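PDB 5HUS: trehalose synthase regulatory protein from Candida albicans, which probably regulates trehalose synthesis, its C-terminal domain having a fold related to the haloacid dehalogenase (HAD) type trehalose-phosphatases. Local coordinates for residues L274-S280 against A290-G296; K20-A26 against V243-S249; S75-R79 against L145-R150; N98-V102 against I111-D115; E28-A32 against I84-R88. All coordinates share one frame; numbering follows the deposited sequence.

Contact 1 (L274-S280 against A290-G296); sequences LTVTLIS and ATYGVRG
The ring of Tyr-292 receives Thr-275 O at its edge, in the ring plane, while Leu-274 approaches the ring obliquely near the same CD2 corner, its CG 3.8 Å from Tyr-292 CD2 and the two side chains set at about a right angle. Ala-10 of helix 8-15 also touches this tyrosine. At the other end of the contact the flat group is the guanidinium of Arg-295: Ile-279 CD1 lies over one face, offset toward the rim, and NH2 of the arginine forms a salt bridge with Glu-284. Ile-279 CG1 sits between its own backbone N and carbonyl carbon (chi1 63°), which brings it to 3.3 Å from Val-294 O and to 3.8 Å from Arg-295 CG.

Between these ends the strands run parallel. Tyr-292 N donates to Thr-275 O at 3.0 Å, Thr-277 N to Tyr-292 O at 2.9 Å and Val-294 N to Thr-277 O at 2.8 Å, and Ile-279 N continues the ladder to Val-294 O. On the face that carries Val-276, Leu-278, Tyr-292 and Val-294, the CG2 atoms of Val-276 and Val-294 are 3.6 Å apart. On the other face Thr-277 packs on the methyl of Ala-290.

Thr-275 OG1 takes the amide of Thr-291 at 3.1 Å and is also hydrogen-bonded to Asn-264 OD1 of helix 254-265. The buried threonine hydroxyl thus ties the turn before strand 292-294 both to strand 272-278 and to the helix covering it, whereas the Arg-295 charge, just past strand 292-294, is met by the Glu-284 carboxylate while Ile-279 covers one guanidinium face.

Contact 2 (K20-A26 against V243-S249); sequences KRLIILA and VAAVLYS
Main-chain hydrogen bonds join residues 20-26 with 243-249 as two parallel strands in the buried sheet. Leu-22 N donates to Ala-245 O at 2.9 Å, Leu-247 N to Leu-22 O and Ile-24 N to Leu-247 O, both at 2.8 Å; Ser-249 N and Ala-26 N extend the ladder. At the start Lys-20 O takes the amide of Ala-244 and, weakly, that of Ala-245: the register slips by one residue in a beta bulge.

Apolar packing follows the alternation of the strands. Ile-23 and Leu-247 run next to each other in the same direction, CG2 of the first 4.1 Å from CD2 of the second, on the face covered by Trp-14 of helix 8-15. On the other face, over which helix 200-213 lies, Ile-24 CG2 comes to 3.7 Å from Tyr-248 CD2. A chi1 of 175° swings the tyrosine ring over the neighbouring strand, and its OH comes to 3.3 Å from Ala-26 CB.

Polar side-chain ends find partners elsewhere: Tyr-248 OH bonds Asp-256 and Asn-259, and Lys-20 NZ bonds His-212 O. Adjacent parallel strands between helical layers form the centre of the Rossmann-like HAD fold, whose active members carry the nucleophilic aspartate at the end of the first core strand, here 20-26, a place probably taken by Ala-26.

Contact 3 (S75-R79 against L145-R150); sequences SYLQR and LDATVR
Arg-79 and Asp-146 form a salt bridge, NH2 to OD2 at 3.0 Å. The oxygen lies near the guanidinium plane, but the nitrogen comes to it from above the carboxylate plane, and the two flat groups stand 86° apart. A bend of the arginine chain at chi3 (-69°) turns the group this way. Beside the bridge one water accepts from both N and NE of Arg-79 and lies 2.9 Å from Asp-146 OD2. Phe-101 makes a cation-pi contact with the same arginine.

A second charged contact is the cation-pi pair of Arg-150 with Tyr-76. Arg-150 NH2 stands over one face of the ring, 3.4 Å from Tyr-76 CD1, with the guanidinium turned edge-on to the ring (84° between planes) and Arg-150 CZ 4.8 Å from the ring centroid. Arg-150 NH1 bonds Ser-192 OG.

Residues 75-79 follow a central strand of the Rossmann-like core and open with an ST turn, Ser-75 OG accepting from Leu-77 N. Residues 145-150 lead into strand 149-152 of the four-stranded antiparallel sheet that, as in related HAD phosphatases, probably corresponds to the cap, and the contact would then span core and cap. A water bridges Tyr-76 O and Thr-148 OG1, giving a proton to each.

Apolar packing comes from Leu-145. Its CD1 methyl approaches Tyr-76 O at 3.6 Å, and CD2 sits against the side-chain amide of Gln-78, 3.6 Å from NE2.

Contact 4 (N98-V102 against I111-D115); sequences NGNFV and ISLAD
The beta hairpin of strands 101-103 and 111-112, which forms the edge of the central mixed sheet, is closed by an antiparallel hydrogen-bonded pair of Val-102 and Ile-111. Val-102 N donates to Ile-111 O at 2.9 Å, and Ile-111 N returns to Val-102 O at 2.7 Å. Phe-101 and Ser-112 make the neighbouring non-hydrogen-bonded pair. Here Phe-101 CA approaches Ile-111 O, a CA-H...O contact. A classic beta bulge sets Asn-100 and Phe-101 together against Ala-96 on the neighbouring strand.

Beyond the pair residues 113-115 turn away, and Asn-100 O receives Ala-114 N at 3.1 Å on a lone pair, in the carbonyl plane, with a weak second bond from Leu-113 N. Asn-100 ND2 bonds Glu-97 O, and OD1 of the same amide lies 3.5 Å from Ala-114 CB.

Leu-113 lays CD2 against Gly-99 O at 3.5 Å and reaches on to Ile-225 and Phe-228 of helix 225-229, which covers this side. Ser-112 OG passes the Phe-101 ring obliquely, 3.5 Å from Phe-101 CE1, and donates to Ala-114 O at 2.6 Å.

Contact 5 (E28-A32 against I84-R88); sequences EISSA and IMFKR
Met-85, whose surface is the most covered by this contact, reaches from the end of helix 79-86 to the backbone of Ile-29. Its chain is extended beyond CG (chi2 176°, chi3 162°), which carries the terminal methyl across to the other segment: Met-85 CE lies 3.6 Å from Ile-29 O, 4.0 Å from Ser-30 CA and 3.9 Å from Ser-31 OG. The thioether sulfur, one bond back, meets the CG2 branch of Ile-29 at 3.7 Å. The two side chains cross obliquely, methyl branch against sulfur.

Ile-29 is the second main partner. With CG1 beside the backbone N (chi1 -58°), its CG2 branch points to the helix end and is shared between two residues there, for it also approaches Phe-86 CZ at 4.0 Å, obliquely to that ring. The short, weakly bonded strand at 28-29 pairs in parallel with strand 50-51 and lies just after strand 20-26, the place where HAD proteins carry the squiggle and flap elements, to which it may correspond. After it comes an ST turn, Ser-30 OG accepting from Ala-32 N at 3.0 Å.

Phe-86 and Ile-29 are both buried, and both touch Leu-73 of strand 69-74 and Pro-53 at the start of helix 53-59, the latter in common with Met-85. Toward solvent, Ser-31, itself exposed, turns its hydroxyl to the methionine, OG 4.1 Å from Met-85 CG.

From the N terminus, strand 20-26 opens contact 2, which closes only when strand 243-250 joins it; contacts 3, 4 and 5 all involve segments inside this loop. Residues 28-32 then meet helix end 84-88 in contact 5, which crosses contact 3 along the chain, and Leu-77 of contact 3 packs on Met-85 of contact 5. Contact 3 probably ties core to cap. Contact 4, the hairpin edge, is nested inside contact 3 and touches it, Ser-75 O lying next to Asn-98 N. Contact 1 follows in series, closing a short loop between residues 280 and 290; it adjoins contact 2 in the central sheet, on the opposite side of the chain's centre from contacts 3 and 4.

Contact 1 (L274-S280 against A290-G296)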
# COMPACT_ATOMS: atom_id res chain seq x y z
N LEU A 274 -8.58 -9.26 9.70
CA LEU A 274 -7.53 -9.08 10.68
C LEU A 274 -6.60 -7.98 10.20
O LEU A 274 -6.19 -7.97 9.05
CB LEU A 274 -6.76 -10.39 10.91
CG LEU A 274 -5.71 -10.48 12.02
CD1 LEU A 274 -5.51 -11.94 12.42
CD2 LEU A 274 -4.37 -9.87 11.61
N THR A 275 -6.29 -7.05 11.09
CA THR A 275 -5.31 -6.02 10.80
C THR A 275 -4.18 -6.13 11.81
O THR A 275 -4.42 -6.31 13.01
CB THR A 275 -5.93 -4.62 10.84
OG1 THR A 275 -6.66 -4.46 12.06
CG2 THR A 275 -6.88 -4.42 9.67
N VAL A 276 -2.95 -6.03 11.33
CA VAL A 276 -1.78 -6.13 12.21
C VAL A 276 -0.72 -5.12 11.77
O VAL A 276 -0.47 -4.95 10.58
CB VAL A 276 -1.20 -7.56 12.22
CG1 VAL A 276 -0.95 -8.07 10.81
CG2 VAL A 276 0.08 -7.61 13.04
N THR A 277 -0.13 -4.43 12.74
CA THR A 277 0.90 -3.46 12.43
C THR A 277 2.25 -3.87 12.99
O THR A 277 2.32 -4.50 14.05
CB THR A 277 0.55 -2.06 12.96
OG1 THR A 277 1.56 -1.13 12.55
CG2 THR A 277 0.45 -2.04 14.48
N LEU A 278 3.30 -3.52 12.27
CA LEU A 278 4.66 -3.62 12.77
C LEU A 278 4.88 -2.52 13.80
O LEU A 278 4.57 -1.36 13.56
CB LEU A 278 5.67 -3.50 11.63
CG LEU A 278 5.76 -4.71 10.71
CD1 LEU A 278 6.42 -4.34 9.39
CD2 LEU A 278 6.53 -5.82 11.39
N ILE A 279 5.39 -2.91 14.97
CA ILE A 279 5.67 -1.95 16.03
C ILE A 279 7.13 -2.06 16.46
O ILE A 279 7.78 -3.07 16.20
CB ILE A 279 4.76 -2.17 17.25
CG1 ILE A 279 5.01 -3.54 17.87
CG2 ILE A 279 3.30 -2.03 16.86
CD1 ILE A 279 4.08 -3.87 19.02
N SER A 280 7.63 -1.03 17.13
CA SER A 280 9.03 -1.01 17.51
C SER A 280 9.27 -0.26 18.81
O SER A 280 8.34 0.20 19.47
CB SER A 280 9.87 -0.37 16.40
OG SER A 280 9.63 1.03 16.33
N ALA A 290 -5.10 -0.65 13.90
CA ALA A 290 -4.75 -2.06 13.77
C ALA A 290 -5.12 -2.80 15.05
O ALA A 290 -4.93 -2.28 16.15
CB ALA A 290 -3.26 -2.23 13.46
N THR A 291 -5.64 -4.01 14.91
CA THR A 291 -6.02 -4.80 16.08
C THR A 291 -4.79 -5.40 16.76
O THR A 291 -4.69 -5.40 17.99
CB THR A 291 -6.98 -5.94 15.71
OG1 THR A 291 -8.10 -5.41 14.99
CG2 THR A 291 -7.48 -6.66 16.97
N TYR A 292 -3.87 -5.91 15.95
CA TYR A 292 -2.70 -6.64 16.46
C TYR A 292 -1.39 -5.92 16.17
O TYR A 292 -1.32 -5.09 15.26
CB TYR A 292 -2.65 -8.04 15.84
CG TYR A 292 -3.80 -8.94 16.21
CD1 TYR A 292 -3.70 -9.81 17.30
CD2 TYR A 292 -4.97 -8.95 15.46
CE1 TYR A 292 -4.75 -10.65 17.63
CE2 TYR A 292 -6.02 -9.79 15.79
CZ TYR A 292 -5.91 -10.63 16.88
OH TYR A 292 -6.96 -11.47 17.20
N GLY A 293 -0.35 -6.26 16.93
CA GLY A 293 0.98 -5.73 16.66
C GLY A 293 2.05 -6.82 16.63
O GLY A 293 1.97 -7.80 17.37
N VAL A 294 3.05 -6.64 15.76
CA VAL A 294 4.24 -7.49 15.74
C VAL A 294 5.49 -6.63 15.81
O VAL A 294 5.52 -5.53 15.26
CB VAL A 294 4.35 -8.37 14.47
CG1 VAL A 294 3.81 -9.77 14.71
CG2 VAL A 294 3.67 -7.69 13.28
N ARG A 295 6.54 -7.13 16.45
CA ARG A 295 7.72 -6.30 16.68
C ARG A 295 8.80 -6.44 15.61
O ARG A 295 9.77 -5.69 15.61
CB ARG A 295 8.30 -6.60 18.06
CG ARG A 295 7.32 -6.27 19.16
CD ARG A 295 7.98 -6.04 20.51
NE ARG A 295 7.09 -5.29 21.39
CZ ARG A 295 7.22 -3.99 21.66
NH1 ARG A 295 8.22 -3.30 21.13
NH2 ARG A 295 6.35 -3.39 22.46
N GLY A 296 8.62 -7.38 14.69
CA GLY A 296 9.57 -7.55 13.60
C GLY A 296 8.97 -8.21 12.37
O GLY A 296 7.96 -8.90 12.46
O HOH W 1 -8.54 -7.27 13.30

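Contact 2 (K20-A26 against V243-S249)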
# COMPACT_ATOMS: atom_id res chain seq x y z
N LYS A 20 -11.85 -18.59 0.17
CA LYS A 20 -10.54 -18.01 -0.14
C LYS A 20 -10.04 -17.06 0.95
O LYS A 20 -10.83 -16.43 1.65
CB LYS A 20 -10.59 -17.27 -1.48
CG LYS A 20 -10.88 -18.14 -2.69
CD LYS A 20 -11.20 -17.27 -3.90
CE LYS A 20 -11.40 -18.07 -5.17
NZ LYS A 20 -11.72 -17.17 -6.33
N ARG A 21 -8.72 -16.96 1.06
CA ARG A 21 -8.09 -16.05 2.01
C ARG A 21 -7.23 -15.05 1.25
O ARG A 21 -6.38 -15.44 0.45
CB ARG A 21 -7.23 -16.82 3.01
CG ARG A 21 -7.91 -18.04 3.62
CD ARG A 21 -6.88 -18.94 4.27
NE ARG A 21 -7.39 -20.26 4.62
CZ ARG A 21 -6.62 -21.29 4.97
NH1 ARG A 21 -5.31 -21.14 5.02
NH2 ARG A 21 -7.17 -22.46 5.28
N LEU A 22 -7.44 -13.76 1.51
CA LEU A 22 -6.71 -12.69 0.84
C LEU A 22 -5.82 -11.99 1.85
O LEU A 22 -6.28 -11.53 2.89
CB LEU A 22 -7.67 -11.68 0.20
CG LEU A 22 -7.01 -10.44 -0.41
CD1 LEU A 22 -6.08 -10.84 -1.55
CD2 LEU A 22 -8.08 -9.48 -0.89
N ILE A 23 -4.52 -11.94 1.54
CA ILE A 23 -3.54 -11.35 2.44
C ILE A 23 -2.82 -10.23 1.71
O ILE A 23 -2.26 -10.45 0.64
CB ILE A 23 -2.54 -12.39 2.95
CG1 ILE A 23 -3.27 -13.45 3.78
CG2 ILE A 23 -1.44 -11.73 3.76
CD1 ILE A 23 -2.42 -14.64 4.20
N ILE A 24 -2.85 -9.04 2.29
CA ILE A 24 -2.21 -7.88 1.69
C ILE A 24 -1.14 -7.36 2.63
O ILE A 24 -1.43 -7.00 3.77
CB ILE A 24 -3.24 -6.77 1.36
CG1 ILE A 24 -4.22 -7.29 0.30
CG2 ILE A 24 -2.54 -5.50 0.88
CD1 ILE A 24 -5.43 -6.44 0.11
N LEU A 25 0.11 -7.39 2.17
CA LEU A 25 1.24 -7.01 3.00
C LEU A 25 1.88 -5.72 2.50
O LEU A 25 2.45 -5.69 1.40
CB LEU A 25 2.28 -8.14 3.02
CG LEU A 25 1.75 -9.52 3.43
CD1 LEU A 25 2.87 -10.57 3.41
CD2 LEU A 25 1.09 -9.43 4.80
N ALA A 26 1.77 -4.66 3.29
CA ALA A 26 2.43 -3.39 2.97
C ALA A 26 3.81 -3.39 3.59
O ALA A 26 3.97 -3.08 4.77
CB ALA A 26 1.60 -2.20 3.49
N VAL A 243 -14.28 -14.99 -1.15
CA VAL A 243 -13.27 -14.68 -0.13
C VAL A 243 -13.93 -14.61 1.24
O VAL A 243 -14.83 -13.81 1.47
CB VAL A 243 -12.55 -13.34 -0.44
CG1 VAL A 243 -11.67 -12.92 0.74
CG2 VAL A 243 -11.71 -13.48 -1.70
N ALA A 244 -13.47 -15.47 2.15
CA ALA A 244 -14.05 -15.58 3.48
C ALA A 244 -13.15 -14.98 4.57
O ALA A 244 -13.55 -14.91 5.73
CB ALA A 244 -14.35 -17.04 3.80
N ALA A 245 -11.95 -14.57 4.19
CA ALA A 245 -11.02 -13.97 5.14
C ALA A 245 -10.09 -12.99 4.45
O ALA A 245 -9.54 -13.30 3.40
CB ALA A 245 -10.21 -15.04 5.85
N VAL A 246 -9.93 -11.81 5.05
CA VAL A 246 -9.01 -10.78 4.53
C VAL A 246 -8.08 -10.31 5.64
O VAL A 246 -8.51 -10.09 6.78
CB VAL A 246 -9.76 -9.57 3.95
CG1 VAL A 246 -8.78 -8.55 3.37
CG2 VAL A 246 -10.75 -10.00 2.89
N LEU A 247 -6.80 -10.18 5.32
CA LEU A 247 -5.81 -9.71 6.29
C LEU A 247 -4.98 -8.60 5.67
O LEU A 247 -4.58 -8.69 4.51
CB LEU A 247 -4.91 -10.86 6.75
CG LEU A 247 -3.87 -10.62 7.85
CD1 LEU A 247 -3.62 -11.91 8.61
CD2 LEU A 247 -2.55 -10.08 7.31
N TYR A 248 -4.72 -7.55 6.44
CA TYR A 248 -3.81 -6.49 6.00
C TYR A 248 -2.76 -6.27 7.05
O TYR A 248 -3.09 -6.16 8.24
CB TYR A 248 -4.58 -5.19 5.72
CG TYR A 248 -3.69 -4.01 5.37
CD1 TYR A 248 -3.15 -3.20 6.36
CD2 TYR A 248 -3.36 -3.74 4.04
CE1 TYR A 248 -2.31 -2.13 6.04
CE2 TYR A 248 -2.54 -2.68 3.71
CZ TYR A 248 -2.02 -1.88 4.72
OH TYR A 248 -1.21 -0.81 4.41
N SER A 249 -1.50 -6.22 6.63
CA SER A 249 -0.41 -5.89 7.54
C SER A 249 0.34 -4.67 7.02
O SER A 249 0.57 -4.55 5.82
CB SER A 249 0.56 -7.07 7.70
OG SER A 249 1.61 -6.72 8.59
O HOH W 2 3.50 -4.94 7.57

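Contact 3 (S75-R79 against L145-R150)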
# COMPACT_ATOMS: atom_id res chain seq x y z
N SER A 75 3.17 -1.78 -2.28
CA SER A 75 4.47 -1.12 -2.31
C SER A 75 4.36 0.25 -2.94
O SER A 75 3.55 0.46 -3.84
CB SER A 75 5.48 -1.97 -3.08
OG SER A 75 6.71 -1.28 -3.29
N TYR A 76 5.19 1.19 -2.47
CA TYR A 76 5.28 2.51 -3.10
C TYR A 76 6.08 2.49 -4.39
O TYR A 76 6.06 3.46 -5.15
CB TYR A 76 5.92 3.52 -2.15
CG TYR A 76 5.00 4.04 -1.07
CD1 TYR A 76 4.02 4.97 -1.37
CD2 TYR A 76 5.13 3.61 0.24
CE1 TYR A 76 3.17 5.45 -0.39
CE2 TYR A 76 4.30 4.09 1.23
CZ TYR A 76 3.32 5.00 0.91
OH TYR A 76 2.49 5.48 1.90
N LEU A 77 6.80 1.40 -4.64
CA LEU A 77 7.72 1.34 -5.77
C LEU A 77 7.01 1.31 -7.12
O LEU A 77 5.87 0.86 -7.23
CB LEU A 77 8.63 0.12 -5.64
CG LEU A 77 9.52 0.08 -4.40
CD1 LEU A 77 10.32 -1.21 -4.38
CD2 LEU A 77 10.46 1.28 -4.34
N GLN A 78 7.70 1.78 -8.15
CA GLN A 78 7.12 1.82 -9.48
C GLN A 78 7.11 0.43 -10.11
O GLN A 78 7.85 -0.47 -9.68
CB GLN A 78 7.87 2.81 -10.37
CG GLN A 78 9.28 2.38 -10.76
CD GLN A 78 10.02 3.48 -11.52
OE1 GLN A 78 9.63 3.85 -12.62
NE2 GLN A 78 11.08 4.01 -10.92
N ARG A 79 6.26 0.27 -11.11
CA ARG A 79 6.06 -1.01 -11.77
C ARG A 79 7.38 -1.64 -12.22
O ARG A 79 7.64 -2.81 -11.94
CB ARG A 79 5.14 -0.85 -12.98
CG ARG A 79 3.68 -0.65 -12.61
CD ARG A 79 2.87 -0.25 -13.82
NE ARG A 79 3.24 1.09 -14.27
CZ ARG A 79 2.81 1.64 -15.40
NH1 ARG A 79 1.98 0.98 -16.19
NH2 ARG A 79 3.20 2.87 -15.72
N LEU A 145 7.68 9.35 -10.05
CA LEU A 145 7.34 8.04 -10.59
C LEU A 145 6.26 8.24 -11.67
O LEU A 145 6.15 9.33 -12.23
CB LEU A 145 6.90 7.09 -9.47
CG LEU A 145 7.97 6.89 -8.38
CD1 LEU A 145 7.57 5.84 -7.35
CD2 LEU A 145 9.33 6.54 -8.99
N ASP A 146 5.47 7.21 -11.97
CA ASP A 146 4.50 7.35 -13.06
C ASP A 146 3.20 8.00 -12.61
O ASP A 146 2.52 8.66 -13.41
CB ASP A 146 4.22 5.99 -13.71
CG ASP A 146 5.45 5.39 -14.36
OD1 ASP A 146 6.34 6.16 -14.77
OD2 ASP A 146 5.54 4.15 -14.45
N ALA A 147 2.84 7.82 -11.34
CA ALA A 147 1.57 8.32 -10.82
C ALA A 147 1.70 8.90 -9.42
O ALA A 147 0.70 9.18 -8.76
CB ALA A 147 0.52 7.20 -10.83
N THR A 148 2.94 9.06 -8.95
CA THR A 148 3.19 9.66 -7.66
C THR A 148 4.42 10.54 -7.75
O THR A 148 5.28 10.33 -8.60
CB THR A 148 3.37 8.60 -6.53
OG1 THR A 148 4.26 7.58 -6.98
CG2 THR A 148 2.05 7.95 -6.18
N VAL A 149 4.48 11.55 -6.89
CA VAL A 149 5.65 12.42 -6.82
C VAL A 149 6.05 12.54 -5.36
O VAL A 149 5.19 12.71 -4.49
CB VAL A 149 5.38 13.82 -7.43
CG1 VAL A 149 6.65 14.67 -7.39
CG2 VAL A 149 4.85 13.71 -8.86
N ARG A 150 7.34 12.43 -5.09
CA ARG A 150 7.82 12.55 -3.72
C ARG A 150 8.89 13.63 -3.60
O ARG A 150 9.88 13.63 -4.34
CB ARG A 150 8.34 11.20 -3.21
CG ARG A 150 8.51 11.15 -1.70
CD ARG A 150 8.91 9.76 -1.21
NE ARG A 150 7.83 8.78 -1.31
CZ ARG A 150 7.15 8.31 -0.26
NH1 ARG A 150 7.44 8.73 0.96
NH2 ARG A 150 6.19 7.42 -0.44
O HOH W 3 4.60 5.74 -4.75
O HOH W 4 7.40 1.91 -13.94
O HOH W 5 4.84 2.56 -12.15

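Contact 4 (N98-V102 against I111-D115)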
# COMPACT_ATOMS: atom_id res chain seq x y z
N ASN A 98 1.56 2.39 -4.46
CA ASN A 98 0.56 2.45 -3.41
C ASN A 98 -0.86 2.24 -3.90
O ASN A 98 -1.81 2.62 -3.23
CB ASN A 98 0.66 3.80 -2.68
CG ASN A 98 0.03 3.76 -1.31
OD1 ASN A 98 -0.58 4.73 -0.86
ND2 ASN A 98 0.17 2.62 -0.63
N GLY A 99 -1.02 1.60 -5.06
CA GLY A 99 -2.35 1.29 -5.54
C GLY A 99 -2.67 1.72 -6.96
O GLY A 99 -3.67 1.28 -7.52
N ASN A 100 -1.83 2.57 -7.54
CA ASN A 100 -2.10 3.07 -8.89
C ASN A 100 -2.05 1.98 -9.96
O ASN A 100 -2.69 2.09 -11.00
CB ASN A 100 -1.11 4.18 -9.25
CG ASN A 100 -1.42 5.47 -8.54
OD1 ASN A 100 -2.32 6.21 -8.93
ND2 ASN A 100 -0.68 5.74 -7.46
N PHE A 101 -1.31 0.91 -9.68
CA PHE A 101 -1.16 -0.19 -10.63
C PHE A 101 -1.22 -1.53 -9.92
O PHE A 101 -0.68 -1.68 -8.84
CB PHE A 101 0.16 -0.08 -11.40
CG PHE A 101 0.38 1.27 -12.01
CD1 PHE A 101 -0.23 1.61 -13.21
CD2 PHE A 101 1.19 2.21 -11.38
CE1 PHE A 101 -0.03 2.87 -13.77
CE2 PHE A 101 1.39 3.47 -11.94
CZ PHE A 101 0.78 3.80 -13.14
N VAL A 102 -1.89 -2.50 -10.53
CA VAL A 102 -2.09 -3.81 -9.93
C VAL A 102 -1.71 -4.91 -10.91
O VAL A 102 -2.17 -4.91 -12.06
CB VAL A 102 -3.56 -4.04 -9.49
CG1 VAL A 102 -3.75 -5.49 -9.01
CG2 VAL A 102 -3.96 -3.04 -8.41
N ILE A 111 -2.66 -3.76 -14.46
CA ILE A 111 -3.89 -3.00 -14.53
C ILE A 111 -3.62 -1.59 -14.05
O ILE A 111 -3.03 -1.39 -12.99
CB ILE A 111 -4.99 -3.61 -13.67
CG1 ILE A 111 -5.36 -5.00 -14.19
CG2 ILE A 111 -6.20 -2.68 -13.61
CD1 ILE A 111 -6.20 -5.79 -13.21
N SER A 112 -4.04 -0.60 -14.83
CA SER A 112 -3.89 0.78 -14.41
C SER A 112 -5.17 1.28 -13.76
O SER A 112 -6.15 1.60 -14.43
CB SER A 112 -3.50 1.67 -15.60
OG SER A 112 -3.21 2.99 -15.17
N LEU A 113 -5.16 1.33 -12.43
CA LEU A 113 -6.24 1.96 -11.69
C LEU A 113 -6.15 3.47 -11.87
O LEU A 113 -7.17 4.16 -11.95
CB LEU A 113 -6.16 1.56 -10.21
CG LEU A 113 -7.33 1.87 -9.29
CD1 LEU A 113 -8.66 1.46 -9.91
CD2 LEU A 113 -7.12 1.17 -7.95
N ALA A 114 -4.92 3.98 -11.94
CA ALA A 114 -4.68 5.36 -12.31
C ALA A 114 -5.22 5.60 -13.72
O ALA A 114 -5.08 4.74 -14.59
CB ALA A 114 -3.19 5.69 -12.24
N ASP A 115 -5.86 6.74 -13.92
CA ASP A 115 -6.33 7.13 -15.25
C ASP A 115 -5.22 7.85 -16.00
O ASP A 115 -4.68 8.84 -15.51
CB ASP A 115 -7.56 8.04 -15.15
CG ASP A 115 -8.10 8.41 -16.49
OD1 ASP A 115 -8.79 7.57 -17.10
OD2 ASP A 115 -7.81 9.54 -16.96

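Contact 5 (E28-A32 against I84-R88)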
# COMPACT_ATOMS: atom_id res chain seq x y z
N GLU A 28 8.22 -2.69 3.11
CA GLU A 28 9.31 -2.03 2.41
C GLU A 28 10.23 -3.09 1.83
O GLU A 28 10.91 -3.80 2.57
CB GLU A 28 10.08 -1.11 3.36
CG GLU A 28 9.24 0.02 3.95
CD GLU A 28 9.09 1.19 2.99
OE1 GLU A 28 10.08 1.91 2.77
OE2 GLU A 28 7.97 1.38 2.46
N ILE A 29 10.23 -3.22 0.51
CA ILE A 29 11.04 -4.24 -0.15
C ILE A 29 12.29 -3.58 -0.71
O ILE A 29 12.22 -2.54 -1.36
CB ILE A 29 10.25 -4.94 -1.26
CG1 ILE A 29 8.98 -5.58 -0.68
CG2 ILE A 29 11.10 -6.00 -1.94
CD1 ILE A 29 9.24 -6.63 0.37
N SER A 30 13.45 -4.18 -0.44
CA SER A 30 14.72 -3.62 -0.90
C SER A 30 15.69 -4.72 -1.28
O SER A 30 15.78 -5.73 -0.59
CB SER A 30 15.33 -2.73 0.18
OG SER A 30 16.65 -2.34 -0.16
N SER A 31 16.41 -4.52 -2.38
CA SER A 31 17.44 -5.48 -2.79
C SER A 31 18.79 -5.12 -2.19
O SER A 31 19.78 -5.82 -2.42
CB SER A 31 17.53 -5.54 -4.32
OG SER A 31 16.33 -6.04 -4.88
N ALA A 32 18.83 -4.04 -1.42
CA ALA A 32 20.05 -3.60 -0.75
C ALA A 32 20.59 -4.66 0.20
O ALA A 32 19.83 -5.43 0.78
CB ALA A 32 19.81 -2.31 0.01
N ILE A 84 11.31 -6.06 -11.93
CA ILE A 84 12.69 -6.56 -11.80
C ILE A 84 12.83 -7.41 -10.54
O ILE A 84 13.41 -8.50 -10.57
CB ILE A 84 13.71 -5.39 -11.77
CG1 ILE A 84 13.87 -4.81 -13.17
CG2 ILE A 84 15.04 -5.86 -11.20
CD1 ILE A 84 14.64 -3.51 -13.22
N MET A 85 12.27 -6.93 -9.43
CA MET A 85 12.38 -7.63 -8.16
C MET A 85 11.71 -8.99 -8.15
O MET A 85 12.26 -9.95 -7.59
CB MET A 85 11.80 -6.79 -7.03
CG MET A 85 12.67 -5.63 -6.59
SD MET A 85 11.80 -4.68 -5.34
CE MET A 85 13.16 -3.77 -4.60
N PHE A 86 10.53 -9.09 -8.75
CA PHE A 86 9.70 -10.28 -8.56
C PHE A 86 9.47 -11.08 -9.84
O PHE A 86 8.58 -11.92 -9.88
CB PHE A 86 8.35 -9.86 -7.94
CG PHE A 86 8.47 -9.44 -6.51
CD1 PHE A 86 8.44 -10.37 -5.49
CD2 PHE A 86 8.64 -8.10 -6.18
CE1 PHE A 86 8.57 -9.99 -4.18
CE2 PHE A 86 8.76 -7.71 -4.86
CZ PHE A 86 8.73 -8.65 -3.86
N LYS A 87 10.31 -10.84 -10.85
CA LYS A 87 10.18 -11.54 -12.13
C LYS A 87 10.19 -13.06 -11.97
O LYS A 87 9.49 -13.76 -12.69
CB LYS A 87 11.30 -11.11 -13.09
CG LYS A 87 12.72 -11.45 -12.65
CD LYS A 87 13.74 -11.07 -13.73
CE LYS A 87 15.16 -11.46 -13.31
NZ LYS A 87 16.20 -11.03 -14.31
N ARG A 88 10.97 -13.55 -11.02
CA ARG A 88 11.10 -14.98 -10.79
C ARG A 88 10.05 -15.50 -9.81
O ARG A 88 9.99 -16.69 -9.52
CB ARG A 88 12.50 -15.32 -10.28
CG ARG A 88 13.61 -14.93 -11.24
CD ARG A 88 14.92 -15.62 -10.91
NE ARG A 88 15.42 -16.38 -12.06
CZ ARG A 88 15.78 -17.66 -12.01
NH1 ARG A 88 15.71 -18.33 -10.87
NH2 ARG A 88 16.22 -18.26 -13.11